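Local coordinates for protein alpha,alpha-trehalose-phosphate synthase (UDP-forming) (Burkholderia xenovorans, PDB 5HXA) that belongs to glycosyltransferase family 20 and is built on the GT-B fold, with two Rossmann-like domains facing each other, at residues Lys277-Val280 with Glu281-Gln284; Ala327-Ile330 with Asn331-Ala335; Phe202-Phe205 with Ile206-Gln210; Ser104-Arg108 with Gln109-Gly113; Asn448-Val451 with Trp452-Thr455. All coordinates share one frame; numbering follows the deposited sequence.

All five contacts are local, each running along one helix or round its start. Contacts 1 and 2 lie in consecutive helices flanking the six-stranded parallel sheet and touch, their centres about 14 Å apart: Phe283 CE2 of contact 1 packs 3.8 Å from Ala327 CB of contact 2. Contacts 3 and 4 belong to the domain of the larger mixed sheet; their centres are about 24 Å apart, and both meet the second subunit. Contact 5 opens the last helix, which packs on that same domain; its centre lies about 28 Å from that of contact 3, and about 32 Å from that of contact 1, which is on the opposite side of the chain's centre.

Contact 1: Lys277-Val280 with Glu281-Gln284; sequences KGLV and ERFQ
Leu279 and Arg282 meet on the first turn of helix 279-292, the helix of a beta-alpha-beta crossover between strands 265-270 and 300-305. The Leu279 methyl CD2 sits centrally over one face of the Arg282 guanidinium, 3.6 Å from CZ. A bend at chi3 (-116°) carries that group back over the residues preceding the helix. There NH2 donates to Lys277 O at 2.9 Å, arriving in the carbonyl plane on a lone pair although the N-H...O angle is only 139°. NH2 also pairs with Asp271, and NH1 bonds Ser269, so a methyl on one face and polar partners round the rim fix the rotation of the guanidinium. Gly278 is the N-cap residue, and its carbonyl receives Arg282 N at 3.0 Å.

Val280 lies on another side of the turn, next to Gln284, the two side chains pointing the same way. Its CG1 comes within 3.6 Å of Gln284 NE2, whose hydrogen-bond partner is Glu326 on helix 314-334. The intervening Glu281 doubles back at chi2 (81°), bringing OE1 to 3.2 Å from Gly278 CA at the helix start. One water completes this end of the helix: it donates to Glu281 OE1 at 2.9 Å and accepts a weak bond of 3.4 Å from Val280 N.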
# COMPACT_ATOMS: atom_id res chain seq x y z
N LYS A 277 -2.17 -12.85 -5.76
CA LYS A 277 -2.37 -13.33 -7.13
C LYS A 277 -3.63 -12.76 -7.78
O LYS A 277 -3.76 -12.88 -9.00
CB LYS A 277 -2.42 -14.86 -7.15
CG LYS A 277 -1.18 -15.51 -6.52
CD LYS A 277 0.06 -15.17 -7.33
CE LYS A 277 1.32 -15.76 -6.72
NZ LYS A 277 2.49 -15.59 -7.63
N GLY A 278 -4.54 -12.16 -7.02
CA GLY A 278 -5.74 -11.59 -7.62
C GLY A 278 -6.61 -12.58 -8.37
O GLY A 278 -7.10 -12.28 -9.46
N LEU A 279 -6.83 -13.76 -7.79
CA LEU A 279 -7.60 -14.76 -8.51
C LEU A 279 -9.07 -14.39 -8.58
O LEU A 279 -9.74 -14.68 -9.58
CB LEU A 279 -7.39 -16.15 -7.88
CG LEU A 279 -5.92 -16.61 -7.91
CD1 LEU A 279 -5.74 -18.01 -7.27
CD2 LEU A 279 -5.33 -16.58 -9.33
N VAL A 280 -9.61 -13.74 -7.54
CA VAL A 280 -10.99 -13.26 -7.62
C VAL A 280 -11.16 -12.29 -8.78
O VAL A 280 -12.13 -12.37 -9.54
CB VAL A 280 -11.41 -12.62 -6.28
CG1 VAL A 280 -12.69 -11.83 -6.47
CG2 VAL A 280 -11.60 -13.68 -5.20
N GLU A 281 -10.22 -11.35 -8.93
CA GLU A 281 -10.29 -10.42 -10.05
C GLU A 281 -10.17 -11.15 -11.38
O GLU A 281 -10.84 -10.78 -12.35
CB GLU A 281 -9.19 -9.36 -9.92
CG GLU A 281 -9.39 -8.34 -8.77
CD GLU A 281 -8.97 -8.88 -7.40
OE1 GLU A 281 -8.53 -10.04 -7.30
OE2 GLU A 281 -9.08 -8.12 -6.42
N ARG A 282 -9.31 -12.16 -11.45
CA ARG A 282 -9.21 -12.95 -12.68
C ARG A 282 -10.56 -13.56 -13.05
O ARG A 282 -10.98 -13.49 -14.21
CB ARG A 282 -8.15 -14.05 -12.53
CG ARG A 282 -6.83 -13.63 -13.13
CD ARG A 282 -5.81 -14.69 -12.98
NE ARG A 282 -4.72 -14.24 -12.14
CZ ARG A 282 -3.58 -14.89 -12.03
NH1 ARG A 282 -3.41 -16.01 -12.71
NH2 ARG A 282 -2.62 -14.42 -11.24
N PHE A 283 -11.25 -14.16 -12.07
CA PHE A 283 -12.56 -14.74 -12.33
C PHE A 283 -13.56 -13.68 -12.75
O PHE A 283 -14.36 -13.89 -13.67
CB PHE A 283 -13.10 -15.47 -11.09
CG PHE A 283 -12.41 -16.77 -10.77
CD1 PHE A 283 -11.22 -17.13 -11.38
CD2 PHE A 283 -12.96 -17.64 -9.83
CE1 PHE A 283 -10.59 -18.34 -11.07
CE2 PHE A 283 -12.33 -18.85 -9.52
CZ PHE A 283 -11.14 -19.19 -10.13
N GLN A 284 -13.55 -12.53 -12.07
CA GLN A 284 -14.54 -11.49 -12.35
C GLN A 284 -14.34 -10.88 -13.74
O GLN A 284 -15.32 -10.50 -14.39
CB GLN A 284 -14.48 -10.43 -11.26
CG GLN A 284 -15.16 -10.92 -9.98
CD GLN A 284 -15.02 -9.94 -8.84
OE1 GLN A 284 -14.33 -8.92 -8.96
NE2 GLN A 284 -15.68 -10.24 -7.72
O HOH W 1 -8.11 -11.90 -5.17

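Contact 2: Ala327-Ile330 with Asn331-Ala335; sequences AGRI and NGRFA. With EDO (1,2-ethanediol), chain H; EDO (1,2-ethanediol), chain G.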
# COMPACT_ATOMS: atom_id res chain seq x y z
N ALA A 327 -16.15 -18.96 -8.08
CA ALA A 327 -16.31 -19.98 -9.12
C ALA A 327 -17.74 -20.53 -9.13
O ALA A 327 -18.36 -20.66 -10.19
CB ALA A 327 -15.29 -21.10 -8.93
N GLY A 328 -18.27 -20.86 -7.95
CA GLY A 328 -19.64 -21.37 -7.89
C GLY A 328 -20.66 -20.37 -8.41
O GLY A 328 -21.57 -20.74 -9.15
N ARG A 329 -20.51 -19.10 -8.04
CA ARG A 329 -21.45 -18.06 -8.47
C ARG A 329 -21.41 -17.88 -9.99
O ARG A 329 -22.45 -17.87 -10.66
CB ARG A 329 -21.14 -16.73 -7.77
CG ARG A 329 -22.16 -15.63 -8.07
CD ARG A 329 -21.77 -14.25 -7.52
NE ARG A 329 -20.50 -13.78 -8.08
CZ ARG A 329 -20.34 -13.32 -9.32
NH1 ARG A 329 -21.38 -13.26 -10.16
NH2 ARG A 329 -19.14 -12.94 -9.74
N ILE A 330 -20.21 -17.73 -10.55
CA ILE A 330 -20.10 -17.45 -11.97
C ILE A 330 -20.54 -18.66 -12.79
O ILE A 330 -21.23 -18.52 -13.80
CB ILE A 330 -18.66 -17.01 -12.32
CG1 ILE A 330 -18.36 -15.68 -11.62
CG2 ILE A 330 -18.48 -16.90 -13.83
CD1 ILE A 330 -16.88 -15.29 -11.60
N ASN A 331 -20.17 -19.87 -12.35
CA ASN A 331 -20.66 -21.06 -13.05
C ASN A 331 -22.17 -21.16 -12.97
O ASN A 331 -22.83 -21.42 -13.98
CB ASN A 331 -19.99 -22.32 -12.49
CG ASN A 331 -18.54 -22.46 -12.97
OD1 ASN A 331 -18.18 -21.94 -14.02
ND2 ASN A 331 -17.72 -23.15 -12.19
N GLY A 332 -22.75 -20.93 -11.79
CA GLY A 332 -24.20 -20.98 -11.68
C GLY A 332 -24.88 -20.01 -12.63
O GLY A 332 -25.94 -20.30 -13.19
N ARG A 333 -24.26 -18.85 -12.84
CA ARG A 333 -24.86 -17.80 -13.65
C ARG A 333 -24.82 -18.13 -15.14
O ARG A 333 -25.80 -17.90 -15.85
CB ARG A 333 -24.15 -16.47 -13.37
CG ARG A 333 -24.72 -15.29 -14.15
CD ARG A 333 -24.01 -13.99 -13.77
NE ARG A 333 -24.75 -12.85 -14.28
CZ ARG A 333 -24.38 -11.58 -14.14
NH1 ARG A 333 -23.25 -11.28 -13.53
NH2 ARG A 333 -25.16 -10.63 -14.63
N PHE A 334 -23.70 -18.70 -15.63
CA PHE A 334 -23.51 -18.86 -17.07
C PHE A 334 -23.48 -20.31 -17.56
O PHE A 334 -23.51 -20.52 -18.78
CB PHE A 334 -22.20 -18.18 -17.52
CG PHE A 334 -22.19 -16.70 -17.28
CD1 PHE A 334 -22.88 -15.83 -18.11
CD2 PHE A 334 -21.48 -16.17 -16.21
CE1 PHE A 334 -22.86 -14.47 -17.88
CE2 PHE A 334 -21.46 -14.81 -15.98
CZ PHE A 334 -22.16 -13.96 -16.81
N ALA A 335 -23.40 -21.30 -16.67
CA ALA A 335 -23.21 -22.68 -17.11
C ALA A 335 -24.37 -23.17 -17.97
O ALA A 335 -25.53 -22.76 -17.80
CB ALA A 335 -23.04 -23.63 -15.92
C1 EDO H . -27.24 -13.16 -16.43
O1 EDO H . -27.23 -11.85 -17.00
C2 EDO H . -28.37 -13.27 -15.41
O2 EDO H . -27.93 -12.78 -14.13
C1 EDO G . -22.96 -8.26 -12.83
O1 EDO G . -23.84 -7.84 -13.88
C2 EDO G . -21.82 -7.25 -12.70
O2 EDO G . -21.44 -6.82 -14.02
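The closing turns of helix 314-334, the crossover helix between strands 300-305 and 342-345, bring Ile330 against Phe334 on their buried side. Ile330 CG2, set anti to its own amide nitrogen, leans toward the C-terminal end of the helix and reaches Phe334 CD2 at 3.9 Å. Ile330 O approaches the ring obliquely, 3.4 Å from Phe334 CD2, while Arg333 CG lies over one ring face toward the rim. Asn331 folds back the other way: its CG is 3.3 Å from Ala327 O, the carbonyl that takes Asn331 N at 2.9 Å, and its OD1 accepts from Ile342 N.

Beside helix 279-292, at its solvent margin, Arg329 NH1 and Arg333 NH1 lie 4.3 Å apart. Both pair with Glu287, whose carboxylate should offset the two like charges; Arg329 NH2 also pairs with Glu326. Arg333 runs out fully extended, and its tip meets two 1,2-ethanediol molecules, probably from the crystallisation liquor. NH2 donates to O1 of the chain G molecule at 3.2 Å; the bonds to the chain H molecule are weak, from NE to O2 and from NH2 to O1.

Ala327 and Ile330 pack on Phe283 of helix 279-292, Phe334 continues along that helix to Leu291, its ring nearly perpendicular to that of His297, and Asn331 ties the helix to the start of strand 342-345.

Contact 3: Phe202-Phe205 with Ile206-Gln210; sequences FVDF and IERGQ
Ile206 touches Phe202 one turn back along helix 196-208, its CD1 only 3.4 Å from Phe202 CE2 and slanting across the ring. CG1 lies anti to the carbonyl carbon and the chain then runs straight on (chi2 172°), which delivers the methyl to the aromatic side of the helix, where Phe202 also meets Phe166 and Phe193. The Ile206 backbone N bonds Phe202 O.

Glu207 runs alongside Val203, both side chains pointing the same way, with CD 3.8 Å from Val203 CG1. Its carboxylate is held at both oxygens: OE1 bonds Ser214, and OE2 accepts at 2.8 Å from a water that also donates to Asp204 OD1, bridging two like charges. Asp204 OD1 takes a second bond from Gln200 NE2, one turn back.

Arg208 stretches out beside Asp204 until the guanidinium lies flat against the carboxylate, the two planes 5° apart. Asp204 OD2 hangs over its face, 4.1 Å from Arg208 NH1, and no N-H points at it; this is attraction of charges without a bond. Salt bridges form across the subunit interface instead: Arg208 NH1 with Asp204 OD2 of the second subunit, and the reverse.

Gly209 N bonds Phe205 O at 2.9 Å. Gln210 takes a positive phi (58°), and with two bonds back into the last turn, one from Gln210 N to Glu207 O at 3.0 Å, the helix ends in a Schellman motif.

The stacked pair and its exchanged counterparts gather four alternating charges at the interface, which probably keeps Asp204 ionised and draws the subunits together.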
# COMPACT_ATOMS: atom_id res chain seq x y z
N PHE A 202 14.72 0.41 -2.43
CA PHE A 202 15.71 0.20 -1.38
C PHE A 202 16.61 1.42 -1.24
O PHE A 202 16.85 1.92 -0.14
CB PHE A 202 16.53 -1.05 -1.71
CG PHE A 202 17.61 -1.38 -0.71
CD1 PHE A 202 17.30 -2.03 0.48
CD2 PHE A 202 18.94 -1.07 -0.98
CE1 PHE A 202 18.31 -2.36 1.39
CE2 PHE A 202 19.94 -1.39 -0.07
CZ PHE A 202 19.63 -2.03 1.11
N VAL A 203 17.13 1.91 -2.37
CA VAL A 203 18.02 3.06 -2.33
C VAL A 203 17.28 4.31 -1.85
O VAL A 203 17.84 5.13 -1.12
CB VAL A 203 18.66 3.27 -3.72
CG1 VAL A 203 19.42 4.58 -3.77
CG2 VAL A 203 19.57 2.08 -4.06
N ASP A 204 16.01 4.45 -2.24
CA ASP A 204 15.21 5.58 -1.74
C ASP A 204 15.14 5.58 -0.22
O ASP A 204 15.21 6.64 0.42
CB ASP A 204 13.79 5.54 -2.31
CG ASP A 204 13.69 6.13 -3.71
OD1 ASP A 204 14.67 6.75 -4.19
OD2 ASP A 204 12.62 5.98 -4.33
N PHE A 205 14.94 4.41 0.39
CA PHE A 205 14.85 4.39 1.85
C PHE A 205 16.14 4.90 2.45
O PHE A 205 16.14 5.74 3.37
CB PHE A 205 14.55 2.97 2.36
CG PHE A 205 14.52 2.91 3.87
CD1 PHE A 205 13.35 3.19 4.56
CD2 PHE A 205 15.69 2.65 4.59
CE1 PHE A 205 13.33 3.19 5.96
CE2 PHE A 205 15.67 2.64 5.97
CZ PHE A 205 14.49 2.90 6.66
N ILE A 206 17.26 4.41 1.93
CA ILE A 206 18.57 4.75 2.48
C ILE A 206 18.86 6.23 2.31
O ILE A 206 19.28 6.91 3.26
CB ILE A 206 19.64 3.86 1.82
CG1 ILE A 206 19.53 2.44 2.39
CG2 ILE A 206 21.07 4.44 1.98
CD1 ILE A 206 20.37 1.44 1.70
N GLU A 207 18.62 6.77 1.11
CA GLU A 207 18.94 8.17 0.87
C GLU A 207 17.99 9.10 1.61
O GLU A 207 18.42 10.07 2.24
CB GLU A 207 18.89 8.47 -0.64
CG GLU A 207 20.00 7.80 -1.43
CD GLU A 207 19.98 8.20 -2.91
OE1 GLU A 207 21.05 8.26 -3.52
OE2 GLU A 207 18.88 8.46 -3.44
N ARG A 208 16.69 8.81 1.56
CA ARG A 208 15.73 9.74 2.15
C ARG A 208 15.73 9.67 3.67
O ARG A 208 15.38 10.66 4.32
CB ARG A 208 14.33 9.48 1.56
CG ARG A 208 14.36 9.78 0.07
CD ARG A 208 13.07 9.51 -0.70
NE ARG A 208 13.19 10.16 -2.01
CZ ARG A 208 12.28 10.13 -2.99
NH1 ARG A 208 11.15 9.47 -2.82
NH2 ARG A 208 12.52 10.77 -4.13
N GLY A 209 16.14 8.55 4.24
CA GLY A 209 16.36 8.49 5.67
C GLY A 209 17.72 8.97 6.12
O GLY A 209 18.04 8.86 7.31
N GLN A 210 18.53 9.50 5.20
CA GLN A 210 19.88 10.00 5.49
C GLN A 210 20.76 8.91 6.09
O GLN A 210 21.61 9.18 6.94
CB GLN A 210 19.86 11.23 6.40
CG GLN A 210 19.43 12.50 5.69
CD GLN A 210 17.95 12.53 5.44
OE1 GLN A 210 17.15 12.24 6.34
NE2 GLN A 210 17.56 12.87 4.21
O HOH W 2 16.15 8.91 -3.24

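Contact 4: Ser104-Arg108 with Gln109-Gly113; sequences SRYDR and QEYAG
Tyr106, just before helix 108-126, crosses Tyr111 in its first turn, with Tyr106 CE1 3.7 Å from Tyr111 CB and Tyr106 OH 3.6 Å from Tyr111 CD2. The approach is oblique, and Pro177 touches both side chains.

Asp107 is the N-cap. With CG anti to the backbone N (chi1 -177°), its carboxylate swings over the open amides of the first turn. OD2 accepts from Glu110 N at 3.1 Å on its anti lone pair, and receives weak bonds from Gln109 N at 3.0 Å and Gln109 NE2 at 3.3 Å. Asp107 N reaches Glu110 through a water, to which it donates at 3.0 Å and which in turn donates to Glu110 OE1 at 2.8 Å. Asp107 O meanwhile takes Tyr111 N, starting the regular helical bonding.

Arg108 continues that pattern, its O accepting from Ala112 N, while its extended side chain leaves the turn for a salt bridge with Glu420 of the second subunit.

One good and two weak N-H bonds thus converge on Asp107 OD2 at the positive end of a helix, an environment likely to stabilise the charged form of Asp107.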
# COMPACT_ATOMS: atom_id res chain seq x y z
N SER A 104 -0.84 -7.81 7.37
CA SER A 104 0.34 -8.08 8.18
C SER A 104 0.01 -8.01 9.66
O SER A 104 -0.88 -7.28 10.09
CB SER A 104 1.44 -7.06 7.84
OG SER A 104 2.66 -7.33 8.51
N ARG A 105 0.74 -8.80 10.45
CA ARG A 105 0.65 -8.73 11.90
C ARG A 105 2.06 -8.76 12.44
O ARG A 105 2.89 -9.54 11.97
CB ARG A 105 -0.18 -9.89 12.47
CG ARG A 105 -1.64 -9.91 12.01
CD ARG A 105 -2.43 -8.71 12.52
NE ARG A 105 -3.85 -8.78 12.14
CZ ARG A 105 -4.34 -8.35 10.98
NH1 ARG A 105 -3.54 -7.80 10.08
NH2 ARG A 105 -5.64 -8.46 10.73
N TYR A 106 2.35 -7.91 13.42
CA TYR A 106 3.68 -7.84 13.99
C TYR A 106 3.65 -8.33 15.43
O TYR A 106 2.76 -7.96 16.20
CB TYR A 106 4.26 -6.42 13.94
CG TYR A 106 5.60 -6.34 14.62
CD1 TYR A 106 6.72 -6.97 14.06
CD2 TYR A 106 5.75 -5.69 15.84
CE1 TYR A 106 7.95 -6.93 14.69
CE2 TYR A 106 6.98 -5.64 16.47
CZ TYR A 106 8.08 -6.26 15.89
OH TYR A 106 9.30 -6.23 16.52
N ASP A 107 4.62 -9.16 15.78
CA ASP A 107 4.75 -9.65 17.15
C ASP A 107 6.22 -9.66 17.53
O ASP A 107 7.05 -10.23 16.82
CB ASP A 107 4.14 -11.05 17.29
CG ASP A 107 4.20 -11.56 18.71
OD1 ASP A 107 3.32 -11.19 19.52
OD2 ASP A 107 5.14 -12.31 19.04
N ARG A 108 6.53 -9.01 18.65
CA ARG A 108 7.93 -8.88 19.07
C ARG A 108 8.59 -10.23 19.27
O ARG A 108 9.78 -10.39 18.97
CB ARG A 108 8.01 -8.09 20.37
CG ARG A 108 7.87 -6.63 20.21
CD ARG A 108 7.92 -6.02 21.60
NE ARG A 108 7.82 -4.57 21.52
CZ ARG A 108 7.71 -3.79 22.59
NH1 ARG A 108 7.67 -4.32 23.81
NH2 ARG A 108 7.62 -2.48 22.42
N GLN A 109 7.86 -11.20 19.83
CA GLN A 109 8.46 -12.50 20.11
C GLN A 109 8.78 -13.23 18.82
O GLN A 109 9.82 -13.90 18.71
CB GLN A 109 7.55 -13.35 20.99
CG GLN A 109 7.56 -12.94 22.45
CD GLN A 109 7.01 -11.55 22.66
OE1 GLN A 109 7.63 -10.73 23.35
NE2 GLN A 109 5.86 -11.26 22.07
N GLU A 110 7.90 -13.11 17.82
CA GLU A 110 8.16 -13.70 16.51
C GLU A 110 9.38 -13.06 15.87
O GLU A 110 10.23 -13.76 15.30
CB GLU A 110 6.94 -13.55 15.61
CG GLU A 110 5.70 -14.32 16.09
CD GLU A 110 4.52 -14.16 15.14
OE1 GLU A 110 4.63 -13.34 14.21
OE2 GLU A 110 3.51 -14.86 15.30
N TYR A 111 9.49 -11.73 15.94
CA TYR A 111 10.67 -11.06 15.38
C TYR A 111 11.94 -11.47 16.12
O TYR A 111 13.00 -11.63 15.51
CB TYR A 111 10.48 -9.53 15.40
CG TYR A 111 11.69 -8.78 14.86
CD1 TYR A 111 12.18 -9.03 13.58
CD2 TYR A 111 12.36 -7.83 15.64
CE1 TYR A 111 13.29 -8.35 13.09
CE2 TYR A 111 13.48 -7.15 15.16
CZ TYR A 111 13.94 -7.42 13.88
OH TYR A 111 15.05 -6.75 13.39
N ALA A 112 11.85 -11.65 17.45
CA ALA A 112 13.01 -12.13 18.20
C ALA A 112 13.44 -13.52 17.73
O ALA A 112 14.63 -13.80 17.60
CB ALA A 112 12.72 -12.14 19.70
N GLY A 113 12.47 -14.41 17.48
CA GLY A 113 12.81 -15.73 16.97
C GLY A 113 13.38 -15.68 15.57
O GLY A 113 14.30 -16.43 15.24
O HOH W 3 2.16 -12.15 13.43
O HOH W 4 5.74 -10.90 13.55

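Contact 5: Asn448-Val451 with Trp452-Thr455; sequences NLSV and WRDT
Trp452 lies alongside Leu449 on the first turns of helix 449-461. Its CB starts 3.4 Å from Leu449 O. CG is anti to the backbone N (chi1 173°), and the indole leaves the helix in the same direction as the leucine, so that CE3 meets Leu449 CD1 at 3.6 Å and CZ3, farther out, only grazes the same methyl at 4.2 Å. Leu449 O lies near the edge of the ring system, in its plane. Beyond the leucine the indole enters an aromatic cluster, edge-to-face with Phe161 and meeting the ring of Trp136.

The backbone N of Trp452 bonds Asn448 O. Asn448 is the N-cap: its OD1 accepts two weak bonds, from Ser450 N at 2.8 Å and Val451 N at 3.3 Å, while ND2 is tied to the carbonyl of Arg445. Ser450 OG shares a hydrogen bond with Tyr237.

On another side of the helix Val451 CG1 packs 3.7 Å from Thr455 CG2. Thr455 OG1 sits between the backbone N and the carbonyl carbon (chi1 58°), which places it 2.8 Å from Val451 O and 3.0 Å from Trp452 O; its single proton could serve either carbonyl.

Leu449 also rests on Ile34 of helix 32-43, and Phe161 and Trp136 belong to strands of the mixed sheet. The last helix is therefore seated on the N-terminal domain, an arrangement typical of GT-B enzymes, in which the C-terminal helix crosses back to that domain.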
# COMPACT_ATOMS: atom_id res chain seq x y z
N ASN A 448 18.51 -15.27 -20.23
CA ASN A 448 18.06 -16.54 -19.70
C ASN A 448 18.62 -16.75 -18.30
O ASN A 448 19.41 -15.95 -17.78
CB ASN A 448 18.46 -17.68 -20.65
CG ASN A 448 19.98 -17.86 -20.76
OD1 ASN A 448 20.65 -18.18 -19.79
ND2 ASN A 448 20.51 -17.67 -21.96
N LEU A 449 18.22 -17.86 -17.68
CA LEU A 449 18.57 -18.12 -16.28
C LEU A 449 20.08 -18.17 -16.06
O LEU A 449 20.56 -17.76 -14.99
CB LEU A 449 17.92 -19.42 -15.83
CG LEU A 449 18.01 -19.78 -14.35
CD1 LEU A 449 17.49 -18.64 -13.49
CD2 LEU A 449 17.23 -21.07 -14.10
N SER A 450 20.85 -18.65 -17.04
CA SER A 450 22.31 -18.67 -16.87
C SER A 450 22.87 -17.26 -16.79
O SER A 450 23.79 -16.99 -16.01
CB SER A 450 22.99 -19.43 -18.01
OG SER A 450 22.78 -20.82 -17.88
N VAL A 451 22.32 -16.34 -17.59
CA VAL A 451 22.77 -14.94 -17.54
C VAL A 451 22.50 -14.36 -16.16
O VAL A 451 23.35 -13.68 -15.58
CB VAL A 451 22.09 -14.12 -18.66
CG1 VAL A 451 22.39 -12.63 -18.48
CG2 VAL A 451 22.57 -14.59 -20.02
N TRP A 452 21.31 -14.63 -15.61
CA TRP A 452 20.98 -14.18 -14.27
C TRP A 452 22.02 -14.63 -13.25
O TRP A 452 22.58 -13.83 -12.50
CB TRP A 452 19.60 -14.71 -13.89
CG TRP A 452 19.20 -14.46 -12.46
CD1 TRP A 452 18.74 -13.30 -11.94
CD2 TRP A 452 19.23 -15.41 -11.38
NE1 TRP A 452 18.47 -13.45 -10.60
CE2 TRP A 452 18.76 -14.74 -10.23
CE3 TRP A 452 19.60 -16.75 -11.28
CZ2 TRP A 452 18.66 -15.37 -8.99
CZ3 TRP A 452 19.48 -17.38 -10.04
CH2 TRP A 452 19.01 -16.68 -8.91
N ARG A 453 22.29 -15.94 -13.24
CA ARG A 453 23.24 -16.49 -12.28
C ARG A 453 24.65 -15.97 -12.53
O ARG A 453 25.36 -15.60 -11.58
CB ARG A 453 23.20 -18.02 -12.36
CG ARG A 453 24.36 -18.71 -11.67
CD ARG A 453 25.17 -19.50 -12.68
NE ARG A 453 24.40 -20.58 -13.27
CZ ARG A 453 24.67 -21.14 -14.45
NH1 ARG A 453 25.68 -20.71 -15.19
NH2 ARG A 453 23.90 -22.12 -14.90
N ASP A 454 25.08 -15.91 -13.79
CA ASP A 454 26.45 -15.51 -14.06
C ASP A 454 26.66 -14.02 -13.80
O ASP A 454 27.75 -13.62 -13.37
CB ASP A 454 26.84 -15.85 -15.49
CG ASP A 454 26.95 -17.35 -15.72
OD1 ASP A 454 27.04 -18.11 -14.73
OD2 ASP A 454 26.96 -17.76 -16.90
N THR A 455 25.65 -13.19 -14.08
CA THR A 455 25.83 -11.76 -13.84
C THR A 455 25.89 -11.48 -12.35
O THR A 455 26.71 -10.67 -11.89
CB THR A 455 24.71 -10.94 -14.49
OG1 THR A 455 23.45 -11.38 -14.00
CG2 THR A 455 24.75 -11.09 -16.01